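Local coordinates for RimK domain protein ATP-grasp (PDB 5I47) that probably binds ATP and metal ions and may join an amino acid to a carboxylate substrate, as ATP-grasp ligases of the RimK type do, at residues V255-L260 with V265-M270; Y209-G214 with S261-D266. All blocks are in the same frame, centred on the assembly; numbering follows the deposited sequence.

Contact 1: residues V255-L260 with V265-M270; sequences VDFRSL and VDVAGM
With its CG set between the backbone N and the carbonyl carbon (chi1 56°), F257 swings its ring toward V267, whose CG1 lies anti to its own backbone N and meets that ring. The two residues belong to two short consecutive helices joined by a turn, in the C-terminal part of the chain, within the RimK-like ATP-grasp domain: F257 is the N-cap residue of helix 258-262, and V267 opens helix 267-275. V267 CG1 approaches F257 CG obliquely at 3.6 Å, and farther along the ring the small methyl CB of A268 reaches F257 CE1. The other branch of V267 serves L260: CG2 lies 3.6 Å from L260 CD2, the two side chains crossing nearly at right angles. A beta-branched valine suits this place because its two methyls can pack on two neighbours at once, CG1 on F257 and CG2 on L260. Outside the pair, L20 and L21 of helix 16-27 and A186 and V184 of strand 180-187, in the five-stranded antiparallel sheet, wall in this apolar cluster. D266 is the N-cap of the second helix, its OD1 taking the N-H of G269 at 3.0 Å from above the carboxylate plane. Closer to the turn, V265 CB sits 3.4 Å from L260 O.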
ATOM      1  N   VAL B 255      -0.457 -20.538  -3.976  1.00 37.60           N
ATOM      2  CA  VAL B 255      -1.562 -21.072  -3.187  1.00 36.48           C
ATOM      3  C   VAL B 255      -1.969 -22.454  -3.673  1.00 41.77           C
ATOM      4  O   VAL B 255      -2.170 -23.371  -2.872  1.00 38.64           O
ATOM      5  CB  VAL B 255      -2.754 -20.092  -3.217  1.00 32.04           C
ATOM      6  CG1 VAL B 255      -3.953 -20.697  -2.515  1.00 30.62           C
ATOM      7  CG2 VAL B 255      -2.373 -18.768  -2.568  1.00 28.08           C
ATOM      8  N   ASP B 256      -2.088 -22.628  -4.988  1.00 51.45           N
ATOM      9  CA  ASP B 256      -2.484 -23.898  -5.587  1.00 56.49           C
ATOM     10  C   ASP B 256      -1.256 -24.561  -6.200  1.00 56.04           C
ATOM     11  O   ASP B 256      -0.786 -24.144  -7.263  1.00 55.96           O
ATOM     12  CB  ASP B 256      -3.561 -23.692  -6.651  1.00 63.67           C
ATOM     13  CG  ASP B 256      -4.591 -22.660  -6.249  1.00 74.66           C
ATOM     14  OD1 ASP B 256      -5.064 -22.703  -5.092  1.00 78.39           O
ATOM     15  OD2 ASP B 256      -4.924 -21.800  -7.093  1.00 78.41           O
ATOM     16  N   PHE B 257      -0.734 -25.590  -5.534  1.00 54.85           N
ATOM     17  CA  PHE B 257       0.222 -26.499  -6.157  1.00 53.08           C
ATOM     18  C   PHE B 257      -0.301 -27.931  -6.126  1.00 58.59           C
ATOM     19  O   PHE B 257       0.471 -28.889  -6.063  1.00 61.45           O
ATOM     20  CB  PHE B 257       1.606 -26.390  -5.515  1.00 43.42           C
ATOM     21  CG  PHE B 257       1.629 -26.617  -4.028  1.00 40.47           C
ATOM     22  CD1 PHE B 257       1.851 -27.882  -3.508  1.00 42.75           C
ATOM     23  CD2 PHE B 257       1.482 -25.556  -3.151  1.00 37.47           C
ATOM     24  CE1 PHE B 257       1.899 -28.088  -2.141  1.00 42.54           C
ATOM     25  CE2 PHE B 257       1.523 -25.755  -1.783  1.00 35.55           C
ATOM     26  CZ  PHE B 257       1.735 -27.022  -1.278  1.00 40.29           C
ATOM     27  N   ARG B 258      -1.629 -28.070  -6.186  1.00 60.24           N
ATOM     28  CA  ARG B 258      -2.268 -29.383  -6.198  1.00 56.03           C
ATOM     29  C   ARG B 258      -1.899 -30.164  -7.452  1.00 53.73           C
ATOM     30  O   ARG B 258      -1.420 -31.301  -7.375  1.00 52.38           O
ATOM     31  CB  ARG B 258      -3.784 -29.205  -6.109  1.00 55.41           C
ATOM     32  CG  ARG B 258      -4.519 -30.233  -5.278  1.00 59.14           C
ATOM     33  CD  ARG B 258      -6.019 -29.977  -5.337  1.00 61.84           C
ATOM     34  NE  ARG B 258      -6.352 -28.598  -4.989  1.00 64.61           N
ATOM     35  CZ  ARG B 258      -7.012 -28.236  -3.893  1.00 67.72           C
ATOM     36  NH1 ARG B 258      -7.430 -29.152  -3.032  1.00 68.52           N
ATOM     37  NH2 ARG B 258      -7.269 -26.957  -3.663  1.00 69.92           N
ATOM     38  N   SER B 259      -2.122 -29.558  -8.623  1.00 53.49           N
ATOM     39  CA  SER B 259      -1.888 -30.249  -9.887  1.00 55.62           C
ATOM     40  C   SER B 259      -0.430 -30.660 -10.042  1.00 59.36           C
ATOM     41  O   SER B 259      -0.138 -31.772 -10.500  1.00 62.20           O
ATOM     42  CB  SER B 259      -2.316 -29.353 -11.050  1.00 58.78           C
ATOM     43  OG  SER B 259      -1.862 -29.872 -12.290  1.00 63.06           O
ATOM     44  N   LEU B 260       0.499 -29.779  -9.667  1.00 58.55           N
ATOM     45  CA  LEU B 260       1.914 -30.084  -9.855  1.00 54.61           C
ATOM     46  C   LEU B 260       2.370 -31.196  -8.917  1.00 50.62           C
ATOM     47  O   LEU B 260       3.167 -32.054  -9.308  1.00 49.88           O
ATOM     48  CB  LEU B 260       2.754 -28.823  -9.655  1.00 56.34           C
ATOM     49  CG  LEU B 260       4.185 -28.906 -10.188  1.00 60.39           C
ATOM     50  CD1 LEU B 260       4.183 -29.213 -11.678  1.00 60.97           C
ATOM     51  CD2 LEU B 260       4.951 -27.621  -9.905  1.00 60.99           C
ATOM     52  N   VAL B 265       5.960 -34.113  -8.659  1.00 50.62           N
ATOM     53  CA  VAL B 265       6.838 -33.017  -8.265  1.00 45.80           C
ATOM     54  C   VAL B 265       6.607 -32.721  -6.790  1.00 44.51           C
ATOM     55  O   VAL B 265       5.504 -32.341  -6.382  1.00 49.43           O
ATOM     56  CB  VAL B 265       6.589 -31.777  -9.129  1.00 46.86           C
ATOM     57  CG1 VAL B 265       7.555 -30.665  -8.746  1.00 47.85           C
ATOM     58  CG2 VAL B 265       6.722 -32.123 -10.605  1.00 49.98           C
ATOM     59  N   ASP B 266       7.649 -32.901  -5.978  1.00 38.84           N
ATOM     60  CA  ASP B 266       7.544 -32.742  -4.527  1.00 39.64           C
ATOM     61  C   ASP B 266       7.555 -31.251  -4.175  1.00 45.93           C
ATOM     62  O   ASP B 266       8.490 -30.718  -3.575  1.00 49.55           O
ATOM     63  CB  ASP B 266       8.672 -33.497  -3.837  1.00 39.14           C
ATOM     64  CG  ASP B 266       8.548 -33.488  -2.326  1.00 45.22           C
ATOM     65  OD1 ASP B 266       7.439 -33.220  -1.816  1.00 47.06           O
ATOM     66  OD2 ASP B 266       9.564 -33.755  -1.645  1.00 48.23           O
ATOM     67  N   VAL B 267       6.471 -30.572  -4.563  1.00 45.27           N
ATOM     68  CA  VAL B 267       6.388 -29.128  -4.350  1.00 44.00           C
ATOM     69  C   VAL B 267       6.409 -28.807  -2.863  1.00 38.34           C
ATOM     70  O   VAL B 267       7.113 -27.891  -2.420  1.00 33.61           O
ATOM     71  CB  VAL B 267       5.134 -28.547  -5.030  1.00 48.34           C
ATOM     72  CG1 VAL B 267       5.096 -27.033  -4.851  1.00 51.63           C
ATOM     73  CG2 VAL B 267       5.100 -28.915  -6.504  1.00 45.05           C
ATOM     74  N   ALA B 268       5.641 -29.556  -2.068  1.00 39.56           N
ATOM     75  CA  ALA B 268       5.596 -29.313  -0.631  1.00 39.71           C
ATOM     76  C   ALA B 268       6.957 -29.540   0.014  1.00 36.15           C
ATOM     77  O   ALA B 268       7.334 -28.829   0.952  1.00 34.81           O
ATOM     78  CB  ALA B 268       4.536 -30.202   0.018  1.00 39.22           C
ATOM     79  N   GLY B 269       7.709 -30.526  -0.474  1.00 36.82           N
ATOM     80  CA  GLY B 269       9.032 -30.769   0.076  1.00 37.64           C
ATOM     81  C   GLY B 269       9.987 -29.621  -0.183  1.00 39.83           C
ATOM     82  O   GLY B 269      10.730 -29.205   0.709  1.00 41.44           O
HETATM   83  N   MSE B 270       9.973 -29.089  -1.400  1.00 44.49           N
HETATM   84  CA  MSE B 270      10.816 -27.955  -1.759  1.00 45.50           C
HETATM   85  C   MSE B 270      10.490 -26.726  -0.917  1.00 44.34           C
HETATM   86  O   MSE B 270      11.386 -25.999  -0.490  1.00 43.82           O
HETATM   87  CB  MSE B 270      10.652 -27.627  -3.240  1.00 49.88           C
HETATM   88  CG  MSE B 270      10.974 -28.783  -4.159  1.00 56.84           C
HETATM   89 SE   MSE B 270      10.526 -28.382  -6.009  1.00 70.91          SE
HETATM   90  CE  MSE B 270      11.724 -26.858  -6.283  1.00 71.36           C
TER

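Contact 2: residues Y209-G214 with S261-D266; sequences YEAYTG and SGRGVD
This is a small surface contact in which the arginine of a turn lies against the backbone of an edge strand. R263 follows helix 258-262 in the RimK-like ATP-grasp domain, and its partner is strand 209-211, outermost in a five-stranded antiparallel sheet and paired there with strand 190-196. From CG to NE the R263 side chain is extended, long enough to carry the guanidinium across to the strand. There the group lies flat against A211: the methyl CB sits over the centre of one face, 3.6 Å from R263 CZ, and A211 N lies over the same face. Alanine suits the spot because a longer side chain pointing toward the arginine would meet the guanidinium head on. Since R263 NH2 and A211 N are both donors, their 2.9 Å approach is contact without a bond. At the guanidinium edge, near its plane, stands the carbonyl of Y209, whose O is 3.1 Å from R263 NH2. That oxygen already accepts a hydrogen bond from S259 OG, while the Y209 ring forms a cation-pi pair with R182. Replacing R263 by an alanine would probably uncover the A211 methyl and leave E194 without the arginine's charge, which pairs with it only weakly and at long distance. After the arginine, G264 carries the chain through a positive phi of 77°, a conformation that favours glycine and lets the backbone turn toward the next helix. The chemistry is therefore mixed: the flat cation spends one face on packing against the A211 methyl and turns its edge to the Y209 carbonyl, which implies that a single arginine meets apolar and polar parts of the strand together, with charge probably adding a modest pull through E194.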
ATOM      1  N   TYR B 209      -4.671 -26.376 -13.967  1.00 79.07           N
ATOM      2  CA  TYR B 209      -3.352 -26.218 -14.568  1.00 79.21           C
ATOM      3  C   TYR B 209      -2.814 -27.564 -15.033  1.00 84.66           C
ATOM      4  O   TYR B 209      -2.747 -28.519 -14.251  1.00 83.79           O
ATOM      5  CB  TYR B 209      -2.378 -25.565 -13.583  1.00 69.77           C
ATOM      6  CG  TYR B 209      -2.646 -24.091 -13.370  1.00 58.31           C
ATOM      7  CD1 TYR B 209      -2.309 -23.159 -14.345  1.00 54.49           C
ATOM      8  CD2 TYR B 209      -3.241 -23.633 -12.202  1.00 53.95           C
ATOM      9  CE1 TYR B 209      -2.555 -21.814 -14.163  1.00 56.12           C
ATOM     10  CE2 TYR B 209      -3.490 -22.289 -12.009  1.00 55.43           C
ATOM     11  CZ  TYR B 209      -3.145 -21.384 -12.992  1.00 61.24           C
ATOM     12  OH  TYR B 209      -3.391 -20.042 -12.803  1.00 70.31           O
ATOM     13  N   GLU B 210      -2.424 -27.627 -16.304  1.00 91.67           N
ATOM     14  CA  GLU B 210      -1.912 -28.829 -16.946  1.00 91.70           C
ATOM     15  C   GLU B 210      -0.437 -28.644 -17.287  1.00 86.84           C
ATOM     16  O   GLU B 210       0.025 -27.523 -17.516  1.00 85.08           O
ATOM     17  CB  GLU B 210      -2.716 -29.139 -18.214  1.00 94.96           C
ATOM     18  CG  GLU B 210      -2.220 -30.317 -19.031  1.00 99.44           C
ATOM     19  CD  GLU B 210      -2.658 -30.229 -20.477  1.00103.55           C
ATOM     20  OE1 GLU B 210      -3.489 -29.347 -20.788  1.00102.81           O
ATOM     21  OE2 GLU B 210      -2.169 -31.030 -21.301  1.00107.03           O
ATOM     22  N   ALA B 211       0.302 -29.755 -17.314  1.00 82.23           N
ATOM     23  CA  ALA B 211       1.722 -29.705 -17.633  1.00 74.55           C
ATOM     24  C   ALA B 211       1.945 -29.092 -19.011  1.00 69.19           C
ATOM     25  O   ALA B 211       1.190 -29.345 -19.954  1.00 67.40           O
ATOM     26  CB  ALA B 211       2.328 -31.107 -17.574  1.00 70.52           C
ATOM     27  N   TYR B 212       2.991 -28.277 -19.117  1.00 67.16           N
ATOM     28  CA  TYR B 212       3.266 -27.541 -20.343  1.00 66.98           C
ATOM     29  C   TYR B 212       3.761 -28.486 -21.431  1.00 74.17           C
ATOM     30  O   TYR B 212       4.731 -29.224 -21.234  1.00 74.24           O
ATOM     31  CB  TYR B 212       4.298 -26.446 -20.068  1.00 62.84           C
ATOM     32  CG  TYR B 212       4.627 -25.554 -21.246  1.00 59.79           C
ATOM     33  CD1 TYR B 212       3.690 -24.664 -21.757  1.00 58.91           C
ATOM     34  CD2 TYR B 212       5.889 -25.582 -21.829  1.00 58.15           C
ATOM     35  CE1 TYR B 212       3.995 -23.838 -22.828  1.00 57.32           C
ATOM     36  CE2 TYR B 212       6.203 -24.760 -22.897  1.00 57.59           C
ATOM     37  CZ  TYR B 212       5.254 -23.892 -23.393  1.00 56.15           C
ATOM     38  OH  TYR B 212       5.569 -23.079 -24.456  1.00 55.44           O
ATOM     39  N   THR B 213       3.092 -28.457 -22.582  1.00 86.15           N
ATOM     40  CA  THR B 213       3.423 -29.357 -23.681  1.00 91.08           C
ATOM     41  C   THR B 213       4.120 -28.612 -24.814  1.00 92.17           C
ATOM     42  O   THR B 213       3.695 -28.689 -25.971  1.00 92.46           O
ATOM     43  CB  THR B 213       2.159 -30.049 -24.205  1.00 92.46           C
ATOM     44  OG1 THR B 213       1.183 -29.061 -24.565  1.00 95.65           O
ATOM     45  CG2 THR B 213       1.573 -30.973 -23.144  1.00 91.69           C
ATOM     46  N   GLY B 214       5.191 -27.891 -24.491  1.00 90.62           N
ATOM     47  CA  GLY B 214       5.951 -27.167 -25.490  1.00 91.18           C
ATOM     48  C   GLY B 214       7.431 -27.161 -25.175  1.00 89.49           C
ATOM     49  O   GLY B 214       7.896 -27.969 -24.367  1.00 91.11           O
ATOM     50  N   SER B 261       1.872 -31.203  -7.677  1.00 49.11           N
ATOM     51  CA  SER B 261       2.145 -32.311  -6.768  1.00 53.27           C
ATOM     52  C   SER B 261       1.588 -33.627  -7.290  1.00 59.35           C
ATOM     53  O   SER B 261       2.115 -34.693  -6.953  1.00 57.31           O
ATOM     54  CB  SER B 261       1.564 -32.023  -5.384  1.00 54.13           C
ATOM     55  OG  SER B 261       2.448 -31.238  -4.608  1.00 57.49           O
ATOM     56  N   GLY B 262       0.537 -33.572  -8.110  1.00 68.65           N
ATOM     57  CA  GLY B 262      -0.024 -34.793  -8.662  1.00 69.39           C
ATOM     58  C   GLY B 262       0.936 -35.518  -9.583  1.00 71.04           C
ATOM     59  O   GLY B 262       0.954 -36.750  -9.629  1.00 77.50           O
ATOM     60  N   ARG B 263       1.751 -34.770 -10.329  1.00 61.61           N
ATOM     61  CA  ARG B 263       2.699 -35.370 -11.259  1.00 55.82           C
ATOM     62  C   ARG B 263       4.036 -35.695 -10.605  1.00 56.49           C
ATOM     63  O   ARG B 263       5.080 -35.654 -11.270  1.00 60.12           O
ATOM     64  CB  ARG B 263       2.893 -34.460 -12.470  1.00 54.23           C
ATOM     65  CG  ARG B 263       1.594 -33.914 -13.018  1.00 54.05           C
ATOM     66  CD  ARG B 263       1.813 -33.121 -14.287  1.00 58.49           C
ATOM     67  NE  ARG B 263       0.760 -32.127 -14.469  1.00 64.65           N
ATOM     68  CZ  ARG B 263       0.935 -30.821 -14.302  1.00 68.54           C
ATOM     69  NH1 ARG B 263       2.128 -30.348 -13.971  1.00 74.05           N
ATOM     70  NH2 ARG B 263      -0.081 -29.987 -14.472  1.00 67.11           N
ATOM     71  N   GLY B 264       4.032 -36.015  -9.310  1.00 53.47           N
ATOM     72  CA  GLY B 264       5.226 -36.450  -8.620  1.00 52.45           C
ATOM     73  C   GLY B 264       6.210 -35.360  -8.263  1.00 51.40           C
ATOM     74  O   GLY B 264       7.226 -35.659  -7.620  1.00 52.54           O
ATOM     75  N   VAL B 265       5.960 -34.113  -8.659  1.00 50.62           N
ATOM     76  CA  VAL B 265       6.838 -33.017  -8.265  1.00 45.80           C
ATOM     77  C   VAL B 265       6.607 -32.721  -6.790  1.00 44.51           C
ATOM     78  O   VAL B 265       5.504 -32.341  -6.382  1.00 49.43           O
ATOM     79  CB  VAL B 265       6.589 -31.777  -9.129  1.00 46.86           C
ATOM     80  CG1 VAL B 265       7.555 -30.665  -8.746  1.00 47.85           C
ATOM     81  CG2 VAL B 265       6.722 -32.123 -10.605  1.00 49.98           C
ATOM     82  N   ASP B 266       7.649 -32.901  -5.978  1.00 38.84           N
ATOM     83  CA  ASP B 266       7.544 -32.742  -4.527  1.00 39.64           C
ATOM     84  C   ASP B 266       7.555 -31.251  -4.175  1.00 45.93           C
ATOM     85  O   ASP B 266       8.490 -30.718  -3.575  1.00 49.55           O
ATOM     86  CB  ASP B 266       8.672 -33.497  -3.837  1.00 39.14           C
ATOM     87  CG  ASP B 266       8.548 -33.488  -2.326  1.00 45.22           C
ATOM     88  OD1 ASP B 266       7.439 -33.220  -1.816  1.00 47.06           O
ATOM     89  OD2 ASP B 266       9.564 -33.755  -1.645  1.00 48.23           O
TER

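How the contacts relate
The centres of contacts 1 and 2 lie 9 Å apart on the same side of the chain's centre, within the RimK-like ATP-grasp domain. Strand 209-211 comes first along the chain; helix 258-262, the turn and helix 267-275 follow, so both contacts use that short helix and share V265 and D266. Contact 1 packs the start of helix 258-262 against V265 and the start of helix 267-275 in a buried apolar setting, whereas contact 2 lies at the surface. They meet directly: S259 OG is 2.5 Å from Y209 O, a probable hydrogen bond, and V267 CB packs on S261 OG. Contact 1 thus ties the two helices to each other, and contact 2 ties their turn to the edge strand of the five-stranded antiparallel sheet.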